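Local coordinates for Nrps/pks (Streptomyces albus, PDB 4OPF), which probably catalyses the decarboxylative condensation that extends a polyketide chain, as a ketosynthase domain of the oxazolomycin assembly line, at residues R244-V248 with V347-R351; A286-I292 with Y314-T320; L324-N330 with P357-G361. One frame throughout, in Å; residues are numbered along the deposited sequence. Where two conformers were deposited one is given.

Contact 1 of 3, residues R244-V248 with V347-R351; sequences RVHAV and VLMLR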
loop_
_atom_site.group_PDB
_atom_site.type_symbol
_atom_site.label_atom_id
_atom_site.label_comp_id
_atom_site.label_asym_id
_atom_site.label_seq_id
_atom_site.Cartn_x
_atom_site.Cartn_y
_atom_site.Cartn_z
ATOM N N ARG A 244 -21.305 1.768 16.921
ATOM C CA ARG A 244 -20.416 1.769 18.079
ATOM C C ARG A 244 -19.121 2.526 17.706
ATOM O O ARG A 244 -18.669 2.488 16.538
ATOM C CB ARG A 244 -20.082 0.321 18.442
ATOM C CG ARG A 244 -21.296 -0.612 18.590
ATOM C CD ARG A 244 -20.883 -1.999 19.033
ATOM N NE ARG A 244 -20.514 -2.015 20.435
ATOM C CZ ARG A 244 -19.747 -2.919 21.017
ATOM N NH1 ARG A 244 -19.202 -3.891 20.313
ATOM N NH2 ARG A 244 -19.486 -2.818 22.319
ATOM N N VAL A 245 -18.575 3.311 18.620
ATOM C CA VAL A 245 -17.316 3.952 18.393
ATOM C C VAL A 245 -16.466 3.618 19.579
ATOM O O VAL A 245 -16.640 4.200 20.633
ATOM C CB VAL A 245 -17.448 5.480 18.303
ATOM C CG1 VAL A 245 -16.064 6.094 18.137
ATOM C CG2 VAL A 245 -18.351 5.897 17.148
ATOM N N HIS A 246 -15.512 2.726 19.396
ATOM C CA HIS A 246 -14.586 2.313 20.434
ATOM C C HIS A 246 -13.470 3.311 20.699
ATOM O O HIS A 246 -12.986 3.422 21.808
ATOM C CB HIS A 246 -13.903 1.020 20.014
ATOM C CG HIS A 246 -14.825 -0.150 19.883
ATOM N ND1 HIS A 246 -15.739 -0.484 20.843
ATOM C CD2 HIS A 246 -14.965 -1.065 18.902
ATOM C CE1 HIS A 246 -16.397 -1.566 20.466
ATOM N NE2 HIS A 246 -15.916 -1.958 19.308
ATOM N N ALA A 247 -13.015 3.962 19.651
ATOM C CA ALA A 247 -12.020 5.004 19.746
ATOM C C ALA A 247 -11.964 5.704 18.405
ATOM O O ALA A 247 -12.586 5.271 17.430
ATOM C CB ALA A 247 -10.662 4.434 20.142
ATOM N N VAL A 248 -11.230 6.791 18.359
ATOM C CA VAL A 248 -11.041 7.561 17.171
ATOM C C VAL A 248 -9.550 7.621 16.825
ATOM O O VAL A 248 -8.700 8.035 17.654
ATOM C CB VAL A 248 -11.589 8.984 17.377
ATOM C CG1 VAL A 248 -11.380 9.871 16.165
ATOM C CG2 VAL A 248 -13.078 8.905 17.668
ATOM N N VAL A 347 -6.799 0.932 22.188
ATOM C CA VAL A 347 -8.208 1.166 22.019
ATOM C C VAL A 347 -8.937 0.653 23.237
ATOM O O VAL A 347 -9.820 1.305 23.749
ATOM C CB VAL A 347 -8.770 0.494 20.739
ATOM C CG1 VAL A 347 -10.298 0.487 20.772
ATOM C CG2 VAL A 347 -8.179 1.179 19.493
ATOM N N LEU A 348 -8.568 -0.513 23.715
ATOM C CA LEU A 348 -9.209 -1.036 24.910
ATOM C C LEU A 348 -8.961 -0.163 26.171
ATOM O O LEU A 348 -9.867 0.041 27.002
ATOM C CB LEU A 348 -8.742 -2.460 25.159
ATOM C CG LEU A 348 -9.243 -3.484 24.157
ATOM C CD1 LEU A 348 -8.558 -4.816 24.412
ATOM C CD2 LEU A 348 -10.738 -3.662 24.314
HETATM N N MSE A 349 -7.743 0.325 26.318
HETATM C CA MSE A 349 -7.415 1.256 27.415
HETATM C C MSE A 349 -8.268 2.481 27.363
HETATM O O MSE A 349 -8.794 2.905 28.380
HETATM C CB MSE A 349 -5.964 1.658 27.338
HETATM C CG MSE A 349 -5.102 0.561 27.990
HETATM SE SE MSE A 349 -3.191 1.031 27.788
HETATM C CE MSE A 349 -3.376 2.896 28.326
ATOM N N LEU A 350 -8.389 3.089 26.179
ATOM C CA LEU A 350 -9.180 4.323 25.976
ATOM C C LEU A 350 -10.657 4.102 26.246
ATOM O O LEU A 350 -11.307 4.863 26.978
ATOM C CB LEU A 350 -8.991 4.874 24.557
ATOM C CG LEU A 350 -7.624 5.464 24.259
ATOM C CD1 LEU A 350 -7.451 5.610 22.745
ATOM C CD2 LEU A 350 -7.444 6.823 24.936
ATOM N N ARG A 351 -11.169 2.995 25.736
ATOM C CA ARG A 351 -12.533 2.595 25.984
ATOM C C ARG A 351 -12.818 2.332 27.464
ATOM O O ARG A 351 -13.868 2.732 27.941
ATOM C CB ARG A 351 -12.835 1.335 25.156
ATOM C CG ARG A 351 -14.284 1.016 25.021
ATOM C CD ARG A 351 -14.508 -0.099 24.002
ATOM N NE ARG A 351 -14.927 -1.351 24.618
ATOM C CZ ARG A 351 -14.955 -2.529 23.994
ATOM N NH1 ARG A 351 -14.571 -2.656 22.728
ATOM N NH2 ARG A 351 -15.348 -3.601 24.657
#
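His246 and Ala247 meet one side of helix 338-352, along which Val347, Leu350 and Arg351 are presented to them. The compact part is apolar. CG1 of Val347 sets itself against both neighbours, 3.7 Å from His246 CB and 4.0 Å from Ala247 CB, and it gets there because this branch lies anti to the backbone N (chi1 167°). CD1 of Leu350 closes on the same methyl of Ala247 at 4.3 Å, and Met14 of strand 9-17 packs on both His246 and Val347. Toward solvent the character changes. The exposed Arg351 runs alongside the imidazole in the same direction, its chain bent at chi3, so that NH1 comes over one face of the ring, 3.1 Å from His246 CE1, with the two planes 29° apart. Two residues before the histidine, Arg244 brings NH2 to the edge of the ring and lays its guanidinium beneath His246 CE1, which stands 3.5 Å above that plane. Asp94 ties this polar cluster together: it accepts a hydrogen bond from His246 NE2 through OD2 and forms a salt bridge with Arg244 NH1 through OD1, and its charge is likely to ease the proximity of the two arginines. Without the imidazole, as with an alanine here, Asp94 is likely to lose one of its donors and the Arg351 guanidinium the ring it lies over. Strand 247-256 and helix 338-352 pack here as sheet on helix, consistent with the layered alpha-beta-alpha-beta-alpha sandwich of the thiolase fold, whose C-terminal half places such a helix in the central layer.

Contact 2 of 3, residues A286-I292 with Y314-T320; sequences ADDVTYI and YRDGSDT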
loop_
_atom_site.group_PDB
_atom_site.type_symbol
_atom_site.label_atom_id
_atom_site.label_comp_id
_atom_site.label_asym_id
_atom_site.label_seq_id
_atom_site.Cartn_x
_atom_site.Cartn_y
_atom_site.Cartn_z
ATOM N N ALA A 286 1.027 18.065 21.975
ATOM C CA ALA A 286 1.827 16.958 22.506
ATOM C C ALA A 286 1.510 16.607 23.953
ATOM O O ALA A 286 1.478 15.435 24.316
ATOM C CB ALA A 286 3.307 17.320 22.394
ATOM N N ASP A 287 1.342 17.611 24.798
ATOM C CA ASP A 287 1.043 17.381 26.211
ATOM C C ASP A 287 -0.283 16.679 26.474
ATOM O O ASP A 287 -0.501 16.168 27.558
ATOM C CB ASP A 287 1.024 18.727 26.957
ATOM C CG ASP A 287 2.400 19.139 27.515
ATOM O OD1 ASP A 287 3.339 18.342 27.643
ATOM O OD2 ASP A 287 2.537 20.328 27.854
ATOM N N ASP A 288 -1.196 16.686 25.504
ATOM C CA ASP A 288 -2.453 16.010 25.663
ATOM C C ASP A 288 -2.352 14.514 25.473
ATOM O O ASP A 288 -3.268 13.806 25.887
ATOM C CB ASP A 288 -3.501 16.582 24.720
ATOM C CG ASP A 288 -3.929 18.000 25.126
ATOM O OD1 ASP A 288 -3.891 18.333 26.304
ATOM O OD2 ASP A 288 -4.299 18.764 24.252
ATOM N N VAL A 289 -1.269 14.035 24.877
ATOM C CA VAL A 289 -1.085 12.576 24.695
ATOM C C VAL A 289 -0.505 12.058 26.014
ATOM O O VAL A 289 0.592 12.405 26.393
ATOM C CB VAL A 289 -0.181 12.257 23.510
ATOM C CG1 VAL A 289 0.010 10.757 23.327
ATOM C CG2 VAL A 289 -0.733 12.872 22.224
ATOM N N THR A 290 -1.277 11.209 26.662
ATOM C CA THR A 290 -1.056 10.745 28.022
ATOM C C THR A 290 -0.324 9.414 28.122
ATOM O O THR A 290 0.350 9.148 29.133
ATOM C CB THR A 290 -2.425 10.621 28.699
ATOM O OG1 THR A 290 -3.018 11.906 28.700
ATOM C CG2 THR A 290 -2.375 10.092 30.113
ATOM N N TYR A 291 -0.455 8.572 27.110
ATOM C CA TYR A 291 0.135 7.245 27.124
ATOM C C TYR A 291 0.684 6.912 25.741
ATOM O O TYR A 291 0.052 7.228 24.744
ATOM C CB TYR A 291 -0.948 6.231 27.459
ATOM C CG TYR A 291 -0.466 4.799 27.593
ATOM C CD1 TYR A 291 0.010 4.350 28.793
ATOM C CD2 TYR A 291 -0.462 3.907 26.504
ATOM C CE1 TYR A 291 0.451 3.066 28.974
ATOM C CE2 TYR A 291 0.014 2.599 26.662
ATOM C CZ TYR A 291 0.439 2.181 27.899
ATOM O OH TYR A 291 0.888 0.896 28.155
ATOM N N ILE A 292 1.852 6.289 25.686
ATOM C CA ILE A 292 2.435 5.791 24.465
ATOM C C ILE A 292 2.752 4.290 24.623
ATOM O O ILE A 292 3.507 3.891 25.513
ATOM C CB ILE A 292 3.716 6.533 24.153
ATOM C CG1 ILE A 292 3.404 8.042 24.075
ATOM C CG2 ILE A 292 4.352 6.059 22.875
ATOM C CD1 ILE A 292 4.602 8.857 23.806
ATOM N N TYR A 314 7.486 14.780 22.472
ATOM C CA TYR A 314 6.263 14.849 23.294
ATOM C C TYR A 314 6.347 15.744 24.526
ATOM O O TYR A 314 5.313 16.283 24.966
ATOM C CB TYR A 314 5.840 13.427 23.741
ATOM C CG TYR A 314 5.006 12.761 22.693
ATOM C CD1 TYR A 314 3.702 13.079 22.596
ATOM C CD2 TYR A 314 5.517 11.856 21.808
ATOM C CE1 TYR A 314 2.894 12.493 21.693
ATOM C CE2 TYR A 314 4.724 11.281 20.841
ATOM C CZ TYR A 314 3.409 11.595 20.798
ATOM O OH TYR A 314 2.531 11.152 19.857
ATOM N N ARG A 315 7.553 15.894 25.061
ATOM C CA ARG A 315 7.785 16.601 26.325
ATOM C C ARG A 315 8.938 17.610 26.290
ATOM O O ARG A 315 9.659 17.771 27.268
ATOM C CB ARG A 315 7.972 15.606 27.488
ATOM C CG ARG A 315 6.703 14.800 27.842
ATOM C CD ARG A 315 5.497 15.667 28.179
ATOM N NE ARG A 315 4.355 14.848 28.564
ATOM C CZ ARG A 315 3.378 14.447 27.744
ATOM N NH1 ARG A 315 3.353 14.762 26.475
ATOM N NH2 ARG A 315 2.409 13.689 28.209
ATOM N N ASP A 316 9.092 18.303 25.172
ATOM C CA ASP A 316 10.182 19.254 25.025
ATOM C C ASP A 316 9.843 20.484 25.839
ATOM O O ASP A 316 8.894 21.158 25.530
ATOM C CB ASP A 316 10.365 19.615 23.539
ATOM C CG ASP A 316 11.627 20.377 23.301
ATOM O OD1 ASP A 316 12.443 20.428 24.258
ATOM O OD2 ASP A 316 11.791 21.001 22.222
ATOM N N GLY A 317 10.576 20.727 26.906
ATOM C CA GLY A 317 10.302 21.830 27.824
ATOM C C GLY A 317 9.040 21.625 28.662
ATOM O O GLY A 317 8.421 22.604 29.075
ATOM N N SER A 318 8.643 20.365 28.899
ATOM C CA SER A 318 7.424 20.082 29.642
ATOM C C SER A 318 7.683 19.125 30.778
ATOM O O SER A 318 8.511 18.246 30.655
ATOM C CB SER A 318 6.373 19.466 28.717
ATOM O OG SER A 318 5.250 19.035 29.439
ATOM N N ASP A 319 6.920 19.290 31.858
ATOM C CA ASP A 319 6.930 18.404 33.016
ATOM C C ASP A 319 5.665 17.564 33.083
ATOM O O ASP A 319 5.485 16.870 34.056
ATOM C CB ASP A 319 7.065 19.238 34.328
ATOM C CG ASP A 319 8.368 20.108 34.355
ATOM O OD1 ASP A 319 9.478 19.571 34.071
ATOM O OD2 ASP A 319 8.298 21.338 34.641
ATOM N N THR A 320 4.778 17.612 32.078
ATOM C CA THR A 320 3.548 16.851 32.158
ATOM C C THR A 320 3.879 15.332 32.132
ATOM O O THR A 320 4.610 14.901 31.246
ATOM C CB THR A 320 2.653 17.194 30.949
ATOM O OG1 THR A 320 2.303 18.577 30.968
ATOM C CG2 THR A 320 1.385 16.380 30.912
HETATM O O HOH W 1 4.908 19.189 25.273
#
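Ala286 and Tyr314 bring their CA atoms to 5.0 Å where the 3-10 turn 286-288 lies beside the end of helix 300-314, and from Arg315 the chain turns back in a type II beta turn to Ser318. A bend at chi2 folds the Arg315 side chain back, bringing its guanidinium to backbone carbonyls of both segments. NH2 gives a straight bond to Val289 O (2.9 Å, 164°) and another to Pro321 O, NH1 points straight at Tyr314 O (167°) but makes a bent bond to Ala286 O (131°), and NE reaches Thr320 O at 2.7 Å. Ala286 O also accepts from Val289 N, on the opposite face of its carbonyl plane. Asp287 OD1 lies over a face of the guanidinium, 3.8 Å from Arg315 NE, a long salt bridge of charge alone. The same oxygen accepts from Ser318 OG on its syn side (2.7 Å), while that hydroxyl takes Thr320 N in an ST turn. Beside this polar knot, Tyr314 packs in the core: CD1 of Ile292 sits over its face, 3.9 Å from the ring centroid in a CH-pi contact, and Val289 CB approaches CE1 of Tyr314 to 3.6 Å. The phenol OH bonds to His404. With strands 291-293 and 322-325 parallel neighbours, helix 300-314 makes a beta-alpha-beta crossover, whose helix exit is tied here to the chain leading into its first strand.

Contact 3 of 3, residues L324-N330 with P357-G361; sequences LGSVKPN and PFLSG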
loop_
_atom_site.group_PDB
_atom_site.type_symbol
_atom_site.label_atom_id
_atom_site.label_comp_id
_atom_site.label_asym_id
_atom_site.label_seq_id
_atom_site.Cartn_x
_atom_site.Cartn_y
_atom_site.Cartn_z
ATOM N N LEU A 324 4.422 5.307 29.633
ATOM C CA LEU A 324 4.932 4.447 28.568
ATOM C C LEU A 324 4.657 3.001 28.891
ATOM O O LEU A 324 4.758 2.574 30.048
ATOM C CB LEU A 324 6.447 4.585 28.400
ATOM C CG LEU A 324 6.989 5.999 28.199
ATOM C CD1 LEU A 324 8.443 5.967 27.799
ATOM C CD2 LEU A 324 6.230 6.756 27.146
ATOM N N GLY A 325 4.356 2.249 27.855
ATOM C CA GLY A 325 4.152 0.836 27.949
ATOM C C GLY A 325 4.522 0.012 26.709
ATOM O O GLY A 325 5.068 0.514 25.704
ATOM N N SER A 326 4.287 -1.288 26.842
ATOM C CA SER A 326 4.479 -2.258 25.780
ATOM C C SER A 326 3.746 -3.545 26.061
ATOM O O SER A 326 3.872 -4.069 27.174
ATOM C CB SER A 326 5.993 -2.583 25.699
ATOM O OG SER A 326 6.211 -3.613 24.736
ATOM N N VAL A 327 3.155 -4.182 25.029
ATOM C CA VAL A 327 2.526 -5.484 25.165
ATOM C C VAL A 327 3.512 -6.606 25.113
ATOM O O VAL A 327 3.154 -7.758 25.384
ATOM C CB VAL A 327 1.492 -5.839 24.054
ATOM C CG1 VAL A 327 0.321 -4.957 24.171
ATOM C CG2 VAL A 327 2.036 -5.661 22.651
ATOM N N LYS A 328 4.716 -6.322 24.657
ATOM C CA LYS A 328 5.633 -7.435 24.367
ATOM C C LYS A 328 6.007 -8.304 25.578
ATOM O O LYS A 328 6.125 -9.509 25.450
ATOM C CB LYS A 328 6.889 -6.932 23.693
ATOM C CG LYS A 328 6.601 -6.351 22.328
ATOM C CD LYS A 328 7.886 -6.030 21.606
ATOM C CE LYS A 328 7.583 -5.178 20.390
ATOM N NZ LYS A 328 8.895 -4.871 19.745
ATOM N N PRO A 329 6.192 -7.714 26.766
ATOM C CA PRO A 329 6.422 -8.597 27.917
ATOM C C PRO A 329 5.198 -9.468 28.241
ATOM O O PRO A 329 5.361 -10.508 28.841
ATOM C CB PRO A 329 6.695 -7.617 29.057
ATOM C CG PRO A 329 7.159 -6.379 28.368
ATOM C CD PRO A 329 6.284 -6.304 27.144
ATOM N N ASN A 330 3.991 -9.074 27.822
ATOM C CA ASN A 330 2.802 -9.859 28.065
ATOM C C ASN A 330 2.606 -10.985 27.035
ATOM O O ASN A 330 2.148 -12.056 27.399
ATOM C CB ASN A 330 1.552 -8.996 27.996
ATOM C CG ASN A 330 1.594 -7.782 28.930
ATOM O OD1 ASN A 330 2.224 -6.747 28.636
ATOM N ND2 ASN A 330 0.868 -7.873 30.016
ATOM N N PRO A 357 -0.779 -2.215 33.635
ATOM C CA PRO A 357 0.592 -2.294 34.134
ATOM C C PRO A 357 1.600 -2.515 33.018
ATOM O O PRO A 357 1.322 -3.222 32.047
ATOM C CB PRO A 357 0.597 -3.539 35.034
ATOM C CG PRO A 357 -0.788 -3.984 35.160
ATOM C CD PRO A 357 -1.680 -3.172 34.274
ATOM N N PHE A 358 2.768 -1.949 33.190
ATOM C CA PHE A 358 3.928 -2.314 32.428
ATOM C C PHE A 358 4.758 -3.338 33.197
ATOM O O PHE A 358 5.058 -3.148 34.384
ATOM C CB PHE A 358 4.752 -1.084 32.152
ATOM C CG PHE A 358 6.034 -1.364 31.450
ATOM C CD1 PHE A 358 6.039 -1.859 30.168
ATOM C CD2 PHE A 358 7.244 -1.149 32.082
ATOM C CE1 PHE A 358 7.230 -2.122 29.509
ATOM C CE2 PHE A 358 8.441 -1.383 31.423
ATOM C CZ PHE A 358 8.437 -1.880 30.131
ATOM N N LEU A 359 5.144 -4.419 32.522
ATOM C CA LEU A 359 5.841 -5.525 33.178
ATOM C C LEU A 359 7.371 -5.368 33.339
ATOM O O LEU A 359 7.901 -5.626 34.403
ATOM C CB LEU A 359 5.480 -6.854 32.502
ATOM C CG LEU A 359 4.200 -7.532 32.998
ATOM C CD1 LEU A 359 3.001 -6.601 32.898
ATOM C CD2 LEU A 359 3.915 -8.793 32.187
ATOM N N SER A 360 8.091 -4.919 32.333
ATOM C CA SER A 360 9.573 -4.876 32.402
ATOM C C SER A 360 10.142 -3.580 33.034
ATOM O O SER A 360 9.622 -3.123 34.065
ATOM C CB SER A 360 10.166 -5.137 31.010
ATOM O OG SER A 360 11.557 -5.359 31.092
ATOM N N GLY A 361 11.221 -3.002 32.448
ATOM C CA GLY A 361 11.830 -1.715 32.894
ATOM C C GLY A 361 12.520 -1.683 34.269
ATOM O O GLY A 361 12.822 -0.605 34.819
HETATM O O HOH W 2 2.342 -1.697 29.309
HETATM O O HOH W 3 3.966 -5.022 29.948
HETATM O O HOH W 4 -0.091 -5.249 31.105
#
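Phe358 and Leu359 press against Ser326, Pro329 and Asn330, while the residue before them, Pro357, takes part through water. Its carbonyl oxygen accepts from water 2, which in turn accepts from Ser326 N at 3.2 Å; water 4, accepting from Asn330 ND2, lies within 2.6 Å of Pro357 O. Phe358 follows. With CG anti to the backbone N (chi1 176°), its ring is carried to the turn that follows strand 322-325, where CD1 comes 3.8 Å from Ser326 N and CE1 rests 4.0 Å from Ser326 CB. Water 2 lies in plane at the ring's edge, the backbone N of Ser360 stands over one face, and Phe377 stacks on the ring. Leu359 comes next and faces the helix start. Its CB meets Pro329 CB at 3.7 Å, and its branched end crosses the Asn330 side chain at about a right angle, CD1 lying 3.8 Å from Asn330 ND2. Leu359 N donates to water 3, which lies 2.8 Å from Asn330 OD1. ND2 also bonds to Arg35 O, and this is likely to hold the amide in one orientation. Ser360, poorly ordered, adds a looser touch of CB on Pro329 CG at 4.2 Å. On the other segment Ser326 OG accepts from Lys328 N in a capping bond that steadies the entry to helix 328-331. This run, with His333 just beyond, probably corresponds to the lysine-and-histidine sequence familiar from ketosynthases; Lys328 NZ bonds to Asn295 O and Ala296 O. The contact joins the end of strand 322-325 and the start of helix 328-331 to the loop after strand 354-355. Packing makes the direct touch and three waters bridge polar groups, so the loop's position probably depends on shape fit and on those waters.

How the contacts relate
The three contacts sit 19 to 21 Å apart, centre to centre, all within the C-terminal half of the ketosynthase and all reaching the same mixed sheet. Along the chain, contact 2 is nested inside the loop closed by contact 1, contact 3 follows contact 2 in series, and contacts 1 and 3 interleave. Contacts 2 and 3 share neighbouring parallel strands, 291-293 and 322-325, where Gly325 N lies 3.0 Å from Ile292 O in a probable hydrogen bond. Contact 1 touches contact 2 through Met349 packing on Tyr291, whereas it stays about 7 Å from contact 3 at the nearest atoms. Helix 338-352 thus touches both strand 247-256 and strand 291-293, spanning part of the sheet.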